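Flagellar biosynthesis protein FlhA (Bacillus subtilis, PDB 3MIX) takes part in the export of flagellar proteins by the type III secretion system, the chain here being its cytosolic domain. Local coordinates at residues L70-M75 and D169-V174; M75-L80 and L86-V91. All blocks are in the same frame, centred on the assembly; numbering follows the deposited sequence.

Interaction 1 of 2, residues L70-M75 and D169-V174; sequences LDRIVM and DPASVV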
loop_
_atom_site.group_PDB
_atom_site.type_symbol
_atom_site.label_atom_id
_atom_site.label_comp_id
_atom_site.label_asym_id
_atom_site.label_seq_id
_atom_site.Cartn_x
_atom_site.Cartn_y
_atom_site.Cartn_z
ATOM N N LEU A 70 -12.694 18.684 4.847
ATOM C CA LEU A 70 -12.043 19.114 3.609
ATOM C C LEU A 70 -10.578 19.494 3.811
ATOM O O LEU A 70 -9.700 18.989 3.100
ATOM C CB LEU A 70 -12.814 20.274 2.969
ATOM C CG LEU A 70 -13.749 20.050 1.765
ATOM C CD1 LEU A 70 -13.907 18.592 1.327
ATOM C CD2 LEU A 70 -15.127 20.703 1.976
ATOM N N ASP A 71 -10.330 20.372 4.783
ATOM C CA ASP A 71 -8.978 20.777 5.135
ATOM C C ASP A 71 -8.199 19.582 5.649
ATOM O O ASP A 71 -7.013 19.467 5.374
ATOM C CB ASP A 71 -8.966 21.929 6.171
ATOM C CG ASP A 71 -9.286 23.288 5.548
ATOM O OD1 ASP A 71 -9.119 23.441 4.315
ATOM O OD2 ASP A 71 -9.698 24.214 6.284
ATOM N N ARG A 72 -8.856 18.688 6.382
ATOM C CA ARG A 72 -8.158 17.490 6.853
ATOM C C ARG A 72 -7.730 16.545 5.712
ATOM O O ARG A 72 -6.677 15.921 5.781
ATOM C CB ARG A 72 -8.962 16.756 7.919
ATOM C CG ARG A 72 -9.030 17.558 9.214
ATOM C CD ARG A 72 -9.731 16.822 10.358
ATOM N NE ARG A 72 -9.269 17.356 11.646
ATOM C CZ ARG A 72 -8.036 17.182 12.120
ATOM N NH1 ARG A 72 -7.147 16.482 11.423
ATOM N NH2 ARG A 72 -7.687 17.711 13.279
ATOM N N ILE A 73 -8.549 16.468 4.664
ATOM C CA ILE A 73 -8.245 15.632 3.521
ATOM C C ILE A 73 -7.049 16.192 2.738
ATOM O O ILE A 73 -6.170 15.438 2.311
ATOM C CB ILE A 73 -9.498 15.409 2.645
ATOM C CG1 ILE A 73 -10.451 14.474 3.393
ATOM C CG2 ILE A 73 -9.109 14.822 1.300
ATOM C CD1 ILE A 73 -11.827 14.373 2.808
ATOM N N VAL A 74 -7.024 17.516 2.597
ATOM C CA VAL A 74 -5.908 18.237 1.991
ATOM C C VAL A 74 -4.572 17.913 2.681
ATOM O O VAL A 74 -3.571 17.609 2.028
ATOM C CB VAL A 74 -6.196 19.760 1.967
ATOM C CG1 VAL A 74 -4.930 20.567 1.685
ATOM C CG2 VAL A 74 -7.298 20.069 0.926
ATOM N N MET A 75 -4.580 17.959 4.006
ATOM C CA MET A 75 -3.440 17.555 4.825
ATOM C C MET A 75 -2.981 16.137 4.527
ATOM O O MET A 75 -1.789 15.882 4.363
ATOM C CB MET A 75 -3.833 17.619 6.295
ATOM C CG MET A 75 -3.339 18.814 7.031
ATOM S SD MET A 75 -2.969 20.263 6.015
ATOM C CE MET A 75 -1.261 20.482 6.497
ATOM N N ASP A 169 -9.289 14.376 19.558
ATOM C CA ASP A 169 -10.590 14.851 19.082
ATOM C C ASP A 169 -11.069 14.044 17.853
ATOM O O ASP A 169 -10.260 13.426 17.165
ATOM C CB ASP A 169 -10.544 16.355 18.793
ATOM C CG ASP A 169 -9.393 16.738 17.906
ATOM O OD1 ASP A 169 -8.251 16.821 18.416
ATOM O OD2 ASP A 169 -9.631 16.960 16.699
ATOM N N PRO A 170 -12.388 14.042 17.584
ATOM C CA PRO A 170 -12.977 13.097 16.626
ATOM C C PRO A 170 -12.477 13.263 15.192
ATOM O O PRO A 170 -12.261 12.271 14.483
ATOM C CB PRO A 170 -14.475 13.416 16.702
ATOM C CG PRO A 170 -14.646 14.112 18.033
ATOM C CD PRO A 170 -13.412 14.929 18.158
ATOM N N ALA A 171 -12.295 14.512 14.777
ATOM C CA ALA A 171 -11.834 14.813 13.439
ATOM C C ALA A 171 -10.436 14.225 13.217
ATOM O O ALA A 171 -10.109 13.785 12.113
ATOM C CB ALA A 171 -11.844 16.301 13.219
ATOM N N SER A 172 -9.635 14.206 14.280
ATOM C CA SER A 172 -8.315 13.588 14.273
ATOM C C SER A 172 -8.402 12.071 14.221
ATOM O O SER A 172 -7.612 11.436 13.528
ATOM C CB SER A 172 -7.493 14.016 15.497
ATOM O OG SER A 172 -6.769 15.196 15.235
ATOM N N VAL A 173 -9.350 11.496 14.959
ATOM C CA VAL A 173 -9.577 10.050 14.901
ATOM C C VAL A 173 -9.871 9.602 13.461
ATOM O O VAL A 173 -9.253 8.659 12.970
ATOM C CB VAL A 173 -10.710 9.591 15.845
ATOM C CG1 VAL A 173 -10.847 8.072 15.827
ATOM C CG2 VAL A 173 -10.446 10.075 17.264
ATOM N N VAL A 174 -10.798 10.294 12.795
ATOM C CA VAL A 174 -11.194 9.941 11.434
ATOM C C VAL A 174 -10.064 10.223 10.438
ATOM O O VAL A 174 -9.878 9.472 9.484
ATOM C CB VAL A 174 -12.584 10.571 11.015
ATOM C CG1 VAL A 174 -12.564 12.113 11.108
ATOM C CG2 VAL A 174 -12.972 10.134 9.607
#
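Asp169 meets Arg72 through charge alone: its OD2 lies 4.0 Å from Arg72 NH2, well out of the guanidinium plane, with no N-H directed at it. The carboxylate and guanidinium planes are turned 49° apart. Asp169 also holds the N-cap position of helix 170-189, where its carbonyl O receives Val173 N and, weakly, Ser172 N. Ala171 presents its methyl to the arginine, and CB sits tightly against Arg72 NE at 3.2 Å and against Arg72 CD at 3.6 Å. NE is buried there without a hydrogen-bond partner; Asp68 offers it a long, weak ion pair. The peptide link to Ser172 then passes over one guanidinium face, with Ser172 N 4.0 Å above its centre and Ala171 C offset toward the rim. Ser172 brings OG to 3.3 Å from Arg72 NH2. The arginine spans the gap because its chain runs extended out to NE (chi2 -175°, chi3 156°), and NH1 makes a weak hydrogen bond with Ser175 one turn on. A leucine in place of Arg72 would probably leave Asp169 without its nearby positive charge and uncover the peptide between Ala171 and Ser172. Arg72 thus reaches at the surface from helix 69-84 to the first turn of helix 170-189, a side-chain bridge between two helices of the FHIPEP-family cytosolic domain.

Interaction 2 of 2, residues M75-L80 and L86-V91; sequences MIRRQL and LVIPVV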
loop_
_atom_site.group_PDB
_atom_site.type_symbol
_atom_site.label_atom_id
_atom_site.label_comp_id
_atom_site.label_asym_id
_atom_site.label_seq_id
_atom_site.Cartn_x
_atom_site.Cartn_y
_atom_site.Cartn_z
ATOM N N MET A 75 -4.580 17.959 4.006
ATOM C CA MET A 75 -3.440 17.555 4.825
ATOM C C MET A 75 -2.981 16.137 4.527
ATOM O O MET A 75 -1.789 15.882 4.363
ATOM C CB MET A 75 -3.833 17.619 6.295
ATOM C CG MET A 75 -3.339 18.814 7.031
ATOM S SD MET A 75 -2.969 20.263 6.015
ATOM C CE MET A 75 -1.261 20.482 6.497
ATOM N N ILE A 76 -3.934 15.211 4.516
ATOM C CA ILE A 76 -3.634 13.820 4.218
ATOM C C ILE A 76 -2.951 13.698 2.853
ATOM O O ILE A 76 -1.914 13.041 2.732
ATOM C CB ILE A 76 -4.912 12.953 4.320
ATOM C CG1 ILE A 76 -5.422 12.976 5.784
ATOM C CG2 ILE A 76 -4.646 11.538 3.796
ATOM C CD1 ILE A 76 -6.777 12.331 5.965
ATOM N N ARG A 77 -3.512 14.361 1.845
ATOM C CA ARG A 77 -2.986 14.295 0.483
ATOM C C ARG A 77 -1.540 14.810 0.443
ATOM O O ARG A 77 -0.683 14.236 -0.245
ATOM C CB ARG A 77 -3.883 15.072 -0.482
ATOM C CG ARG A 77 -3.330 15.195 -1.909
ATOM C CD ARG A 77 -4.237 15.941 -2.870
ATOM N NE ARG A 77 -5.461 15.189 -3.123
ATOM C CZ ARG A 77 -6.643 15.484 -2.562
ATOM N NH1 ARG A 77 -6.747 16.539 -1.765
ATOM N NH2 ARG A 77 -7.721 14.744 -2.808
ATOM N N ARG A 78 -1.265 15.871 1.212
ATOM C CA ARG A 78 0.095 16.413 1.301
ATOM C C ARG A 78 1.043 15.466 2.024
ATOM O O ARG A 78 2.118 15.170 1.518
ATOM C CB ARG A 78 0.094 17.839 1.874
ATOM C CG ARG A 78 -0.994 18.680 1.178
ATOM C CD ARG A 78 -0.733 20.177 1.056
ATOM N NE ARG A 78 -0.745 20.873 2.329
ATOM C CZ ARG A 78 -1.415 21.998 2.576
ATOM N NH1 ARG A 78 -2.169 22.585 1.645
ATOM N NH2 ARG A 78 -1.323 22.550 3.772
ATOM N N GLN A 79 0.645 14.963 3.183
ATOM C CA GLN A 79 1.475 14.007 3.921
ATOM C C GLN A 79 1.855 12.777 3.102
ATOM O O GLN A 79 3.020 12.379 3.050
ATOM C CB GLN A 79 0.763 13.549 5.200
ATOM C CG GLN A 79 1.565 12.530 6.038
ATOM C CD GLN A 79 0.688 11.667 6.972
ATOM O OE1 GLN A 79 0.977 10.476 7.200
ATOM N NE2 GLN A 79 -0.387 12.264 7.506
ATOM N N LEU A 80 0.854 12.164 2.479
ATOM C CA LEU A 80 1.037 10.891 1.814
ATOM C C LEU A 80 1.783 11.041 0.508
ATOM O O LEU A 80 2.465 10.122 0.102
ATOM C CB LEU A 80 -0.315 10.226 1.577
ATOM C CG LEU A 80 -0.963 9.748 2.875
ATOM C CD1 LEU A 80 -2.222 9.012 2.497
ATOM C CD2 LEU A 80 -0.005 8.856 3.646
ATOM N N LEU A 86 2.746 9.063 -3.686
ATOM C CA LEU A 86 1.395 8.959 -4.255
ATOM C C LEU A 86 0.554 10.190 -3.863
ATOM O O LEU A 86 0.447 10.537 -2.688
ATOM C CB LEU A 86 0.691 7.694 -3.735
ATOM C CG LEU A 86 -0.787 7.490 -4.121
ATOM C CD1 LEU A 86 -0.993 7.157 -5.602
ATOM C CD2 LEU A 86 -1.498 6.469 -3.247
ATOM N N VAL A 87 -0.004 10.839 -4.872
ATOM C CA VAL A 87 -0.927 11.904 -4.722
ATOM C C VAL A 87 -2.332 11.322 -4.882
ATOM O O VAL A 87 -2.753 10.993 -5.994
ATOM C CB VAL A 87 -0.774 12.957 -5.821
ATOM C CG1 VAL A 87 -1.750 14.077 -5.548
ATOM C CG2 VAL A 87 0.639 13.509 -5.869
ATOM N N ILE A 88 -3.057 11.251 -3.771
ATOM C CA ILE A 88 -4.392 10.698 -3.789
ATOM C C ILE A 88 -5.328 11.598 -4.573
ATOM O O ILE A 88 -5.184 12.841 -4.569
ATOM C CB ILE A 88 -4.943 10.401 -2.369
ATOM C CG1 ILE A 88 -5.133 11.695 -1.575
ATOM C CG2 ILE A 88 -4.023 9.391 -1.645
ATOM C CD1 ILE A 88 -6.008 11.527 -0.322
ATOM N N PRO A 89 -6.271 10.974 -5.273
ATOM C CA PRO A 89 -7.268 11.723 -6.031
ATOM C C PRO A 89 -8.289 12.372 -5.098
ATOM O O PRO A 89 -8.260 12.192 -3.866
ATOM C CB PRO A 89 -7.930 10.646 -6.903
ATOM C CG PRO A 89 -7.792 9.350 -6.040
ATOM C CD PRO A 89 -6.449 9.506 -5.361
ATOM N N VAL A 90 -9.150 13.168 -5.717
ATOM C CA VAL A 90 -10.311 13.777 -5.106
ATOM C C VAL A 90 -11.079 12.742 -4.279
ATOM O O VAL A 90 -11.339 11.627 -4.756
ATOM C CB VAL A 90 -11.202 14.368 -6.237
ATOM C CG1 VAL A 90 -12.579 14.816 -5.732
ATOM C CG2 VAL A 90 -10.501 15.543 -6.848
ATOM N N VAL A 91 -11.440 13.115 -3.048
ATOM C CA VAL A 91 -12.308 12.276 -2.219
ATOM C C VAL A 91 -13.770 12.672 -2.395
ATOM O O VAL A 91 -14.120 13.853 -2.343
ATOM C CB VAL A 91 -11.940 12.281 -0.710
ATOM C CG1 VAL A 91 -12.876 11.349 0.032
ATOM C CG2 VAL A 91 -10.471 11.822 -0.503
HETATM O O HOH W 1 -1.451 11.823 -1.417
HETATM O O HOH W 2 -10.368 15.871 -1.808
#
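Ile76 touches Ile88 through methyl ends, CG2 against CD1 at 4.3 Å, at the buried side of the contact, where Thr179 and Ile182 of helix 170-189 also pack. Arg77 carries most of the rest. Its CB rests on Ile88 CG1 at 3.8 Å, and its CD passes obliquely by Val87 CG1. CG stands anti to the backbone N (chi1 173°), and a bend at chi3 (-67°) turns the guanidinium along the loop backbone. There NE gives Ile88 O a nearly straight hydrogen bond of 2.8 Å (168° at the hydrogen); the oxygen lies almost in the guanidinium plane, while the donor is tilted from the carbonyl plane. NH2 adds a weak, more bent bond to Pro89 O, also 2.8 Å. A water 3.0 Å from Arg77 NH2 also accepts from Val91 N, so the group's edge follows the loop backbone past Ile88 and Pro89 and, through the water, to Val91, which should restrict its rotation. A second water donates to Arg77 O and Leu86 O and accepts from Ile88 N, satisfying polar atoms on both sides. Leu80 closes the contact beside Leu86, its O 3.5 Å from Leu86 O, two acceptors with no bond between them, and its side chain packs on Ile182. The loop held this way leads from helix 69-84 into strand 92-95, which pairs in parallel with strand 49-53: the returning half of a beta-alpha-beta crossover.

From the N terminus the chain passes through strand 49-53 and then enters helix 69-84, which supplies one side of both contacts. Interaction 2 closes first, a short return in which residues 86-91 double back along the helix's second half before strand 92-95 begins. Interaction 1 closes much later: after the remaining strands of the mixed sheet and an unmodelled stretch, helix 170-189 comes back to the helix's first half. The short loop therefore lies wholly within the long one. Ile73 CG2 packs on Val91 CG2 at 3.8 Å, joining the two contacts. Together they tie helix 69-84 to its own exit loop and to helix 170-189.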